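Local atomic coordinates of tapirin (Caldicellulosiruptor kristjanssonii, PDB entry 6N2B), a protein that binds cellulose through a calcium-containing beta-helix domain and is likely to take part in attaching this extremely thermophilic bacterium to plant biomass. Residues N218-V223 / Q237-A242. Residues are numbered along the deposited sequence; the frame is centred on the assembly and turned at random.
Sequences NYKFTV and QGEFKA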
ATOM      1  N   ASN A 218       1.078 -11.550  -4.716  1.00 23.51           N
ATOM      2  CA  ASN A 218       2.004 -12.658  -4.689  1.00 21.52           C
ATOM      3  C   ASN A 218       3.318 -12.248  -4.034  1.00 24.41           C
ATOM      4  O   ASN A 218       3.675 -11.067  -3.956  1.00 25.85           O
ATOM      5  CB  ASN A 218       2.282 -13.127  -6.114  1.00 20.42           C
ATOM      6  CG  ASN A 218       2.697 -11.978  -7.009  1.00 19.64           C
ATOM      7  OD1 ASN A 218       1.876 -11.152  -7.374  1.00 27.65           O
ATOM      8  ND2 ASN A 218       3.983 -11.894  -7.330  1.00 24.56           N
ATOM      9  N   TYR A 219       4.055 -13.257  -3.595  1.00 26.30           N
ATOM     10  CA  TYR A 219       5.461 -13.087  -3.249  1.00 31.98           C
ATOM     11  C   TYR A 219       6.237 -12.443  -4.393  1.00 25.40           C
ATOM     12  O   TYR A 219       6.102 -12.847  -5.551  1.00 28.97           O
ATOM     13  CB  TYR A 219       6.045 -14.458  -2.928  1.00 33.17           C
ATOM     14  CG  TYR A 219       7.499 -14.465  -2.554  1.00 33.19           C
ATOM     15  CD1 TYR A 219       7.905 -14.051  -1.292  1.00 24.15           C
ATOM     16  CD2 TYR A 219       8.462 -14.923  -3.451  1.00 27.03           C
ATOM     17  CE1 TYR A 219       9.226 -14.077  -0.937  1.00 33.73           C
ATOM     18  CE2 TYR A 219       9.786 -14.953  -3.105  1.00 31.10           C
ATOM     19  CZ  TYR A 219      10.173 -14.527  -1.843  1.00 37.05           C
ATOM     20  OH  TYR A 219      11.506 -14.545  -1.477  1.00 34.39           O
ATOM     21  N   LYS A 220       7.069 -11.453  -4.059  1.00 31.27           N
ATOM     22  CA  LYS A 220       7.810 -10.665  -5.046  1.00 28.92           C
ATOM     23  C   LYS A 220       6.861  -9.822  -5.892  1.00 27.07           C
ATOM     24  O   LYS A 220       6.528 -10.171  -7.029  1.00 29.10           O
ATOM     25  CB  LYS A 220       8.671 -11.570  -5.934  1.00 29.32           C
ATOM     26  CG  LYS A 220      10.145 -11.442  -5.673  1.00 44.33           C
ATOM     27  CD  LYS A 220      10.716 -10.216  -6.404  1.00 56.34           C
ATOM     28  CE  LYS A 220      12.239 -10.087  -6.238  1.00 62.05           C
ATOM     29  NZ  LYS A 220      12.645  -9.205  -5.098  1.00 67.04           N
ATOM     30  N   PHE A 221       6.394  -8.717  -5.336  1.00 27.08           N
ATOM     31  CA  PHE A 221       5.471  -7.839  -6.038  1.00 25.91           C
ATOM     32  C   PHE A 221       5.938  -6.423  -5.782  1.00 24.33           C
ATOM     33  O   PHE A 221       6.032  -5.992  -4.627  1.00 21.94           O
ATOM     34  CB  PHE A 221       4.031  -8.038  -5.556  1.00 28.18           C
ATOM     35  CG  PHE A 221       2.987  -7.294  -6.366  1.00 26.01           C
ATOM     36  CD1 PHE A 221       2.609  -6.002  -6.027  1.00 26.53           C
ATOM     37  CD2 PHE A 221       2.341  -7.909  -7.429  1.00 30.52           C
ATOM     38  CE1 PHE A 221       1.621  -5.326  -6.752  1.00 21.44           C
ATOM     39  CE2 PHE A 221       1.357  -7.227  -8.161  1.00 26.85           C
ATOM     40  CZ  PHE A 221       1.002  -5.936  -7.816  1.00 16.18           C
ATOM     41  N   THR A 222       6.276  -5.723  -6.849  1.00 22.39           N
ATOM     42  CA  THR A 222       6.680  -4.333  -6.761  1.00 24.33           C
ATOM     43  C   THR A 222       5.635  -3.498  -7.475  1.00 25.58           C
ATOM     44  O   THR A 222       5.273  -3.796  -8.617  1.00 27.80           O
ATOM     45  CB  THR A 222       8.047  -4.103  -7.400  1.00 19.35           C
ATOM     46  OG1 THR A 222       9.053  -4.855  -6.709  1.00 27.83           O
ATOM     47  CG2 THR A 222       8.377  -2.636  -7.368  1.00 19.03           C
ATOM     48  N   VAL A 223       5.135  -2.473  -6.804  1.00 19.59           N
ATOM     49  CA  VAL A 223       4.382  -1.424  -7.463  1.00 17.20           C
ATOM     50  C   VAL A 223       5.224  -0.152  -7.436  1.00 20.62           C
ATOM     51  O   VAL A 223       5.769   0.237  -6.393  1.00 16.33           O
ATOM     52  CB  VAL A 223       2.992  -1.231  -6.836  1.00 13.79           C
ATOM     53  CG1 VAL A 223       3.075  -1.181  -5.336  1.00 15.49           C
ATOM     54  CG2 VAL A 223       2.374   0.035  -7.384  1.00 13.66           C
ATOM     55  N   GLN A 237       2.790 -11.364   1.278  1.00 29.19           N
ATOM     56  CA  GLN A 237       3.469 -12.583   1.707  1.00 29.54           C
ATOM     57  C   GLN A 237       4.973 -12.571   1.424  1.00 25.81           C
ATOM     58  O   GLN A 237       5.562 -13.615   1.151  1.00 32.52           O
ATOM     59  CB  GLN A 237       2.817 -13.802   1.059  1.00 28.24           C
ATOM     60  CG  GLN A 237       2.770 -13.769  -0.459  1.00 33.73           C
ATOM     61  CD  GLN A 237       2.146 -15.037  -1.067  1.00 58.05           C
ATOM     62  OE1 GLN A 237       1.286 -14.953  -1.954  1.00 60.89           O
ATOM     63  NE2 GLN A 237       2.590 -16.214  -0.603  1.00 50.08           N
ATOM     64  N   GLY A 238       5.606 -11.417   1.497  1.00 27.66           N
ATOM     65  CA  GLY A 238       7.048 -11.370   1.390  1.00 25.40           C
ATOM     66  C   GLY A 238       7.491 -10.668   0.122  1.00 27.63           C
ATOM     67  O   GLY A 238       6.808 -10.701  -0.913  1.00 30.93           O
ATOM     68  N   GLU A 239       8.650 -10.008   0.208  1.00 23.87           N
ATOM     69  CA  GLU A 239       9.261  -9.294  -0.915  1.00 26.64           C
ATOM     70  C   GLU A 239       8.280  -8.332  -1.573  1.00 28.53           C
ATOM     71  O   GLU A 239       8.220  -8.217  -2.801  1.00 27.94           O
ATOM     72  CB  GLU A 239       9.818 -10.265  -1.960  1.00 27.36           C
ATOM     73  CG  GLU A 239      10.994 -11.098  -1.504  1.00 29.54           C
ATOM     74  CD  GLU A 239      12.230 -10.281  -1.195  1.00 32.06           C
ATOM     75  OE1 GLU A 239      12.397  -9.181  -1.778  1.00 30.36           O
ATOM     76  OE2 GLU A 239      13.041 -10.758  -0.368  1.00 34.60           O
ATOM     77  N   PHE A 240       7.487  -7.647  -0.758  1.00 23.50           N
ATOM     78  CA  PHE A 240       6.560  -6.654  -1.279  1.00 22.89           C
ATOM     79  C   PHE A 240       7.227  -5.283  -1.270  1.00 20.71           C
ATOM     80  O   PHE A 240       7.767  -4.863  -0.248  1.00 24.15           O
ATOM     81  CB  PHE A 240       5.272  -6.630  -0.462  1.00 21.48           C
ATOM     82  CG  PHE A 240       4.328  -5.550  -0.883  1.00 21.02           C
ATOM     83  CD1 PHE A 240       3.465  -5.748  -1.948  1.00 26.46           C
ATOM     84  CD2 PHE A 240       4.321  -4.328  -0.240  1.00 18.00           C
ATOM     85  CE1 PHE A 240       2.598  -4.746  -2.351  1.00 27.80           C
ATOM     86  CE2 PHE A 240       3.465  -3.330  -0.635  1.00 18.79           C
ATOM     87  CZ  PHE A 240       2.602  -3.533  -1.692  1.00 19.19           C
ATOM     88  N   LYS A 241       7.199  -4.592  -2.409  1.00 24.53           N
ATOM     89  CA  LYS A 241       7.863  -3.298  -2.534  1.00 19.94           C
ATOM     90  C   LYS A 241       6.942  -2.279  -3.190  1.00 23.57           C
ATOM     91  O   LYS A 241       6.334  -2.548  -4.231  1.00 21.80           O
ATOM     92  CB  LYS A 241       9.161  -3.411  -3.324  1.00 13.32           C
ATOM     93  CG  LYS A 241      10.271  -4.031  -2.527  1.00 21.20           C
ATOM     94  CD  LYS A 241      11.362  -4.559  -3.435  1.00 36.84           C
ATOM     95  CE  LYS A 241      12.712  -4.547  -2.760  1.00 36.78           C
ATOM     96  NZ  LYS A 241      12.706  -5.383  -1.528  1.00 54.50           N
ATOM     97  N   ALA A 242       6.853  -1.110  -2.579  1.00 18.26           N
ATOM     98  CA  ALA A 242       6.179   0.045  -3.152  1.00 17.37           C
ATOM     99  C   ALA A 242       7.229   1.139  -3.339  1.00 20.03           C
ATOM    100  O   ALA A 242       7.725   1.706  -2.359  1.00 19.76           O
ATOM    101  CB  ALA A 242       5.045   0.496  -2.239  1.00 14.90           C
TER
HETATM  102  O   HOH W   1       3.604 -10.275  -1.229  1.00 31.30           O
HETATM  103  O   HOH W   2       9.376  -7.123  -4.865  1.00 28.12           O
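Glu239 CB lies over one face of the Tyr219 ring, offset toward its rim, while Gln237 O sits at the ring edge, 3.4 Å from Tyr219 CD1. The Tyr219 ring and the Glu239 carboxylate stand 83° apart. The segments are equivalent turns and parallel strands on successive coils of the beta-helix, in register from Phe221 beside Phe240 to Val223 beside Ala242. With CG anti to the backbone N in both (chi1 -172° and 175°), Phe221 and Phe240 point the same way on the face of Val223 and Ala242, Phe221 CD1 meeting Phe240 CE1 at 3.9 Å; Ile527, against Phe221, and Ile264, against Phe240, continue this apolar row. Lys220 NZ forms a salt bridge with Glu239 OE1 at 3.3 Å, its hydrogen bond weak, and Lys241 NZ a long one, while OE2 bonds Asn285. Thr222 OG1 reaches a water that donates to Glu239 O, which also accepts a hydrogen bond from Phe221 N. A valine in place of Thr222 would probably leave that water without its hydroxyl partner and loosely held. Backbone bonds run from Lys220 N to Gly238 O (3.2 Å) in the turns to Val223 N to Lys241 O (2.8 Å) in the strands, the last nearly along the C=O axis.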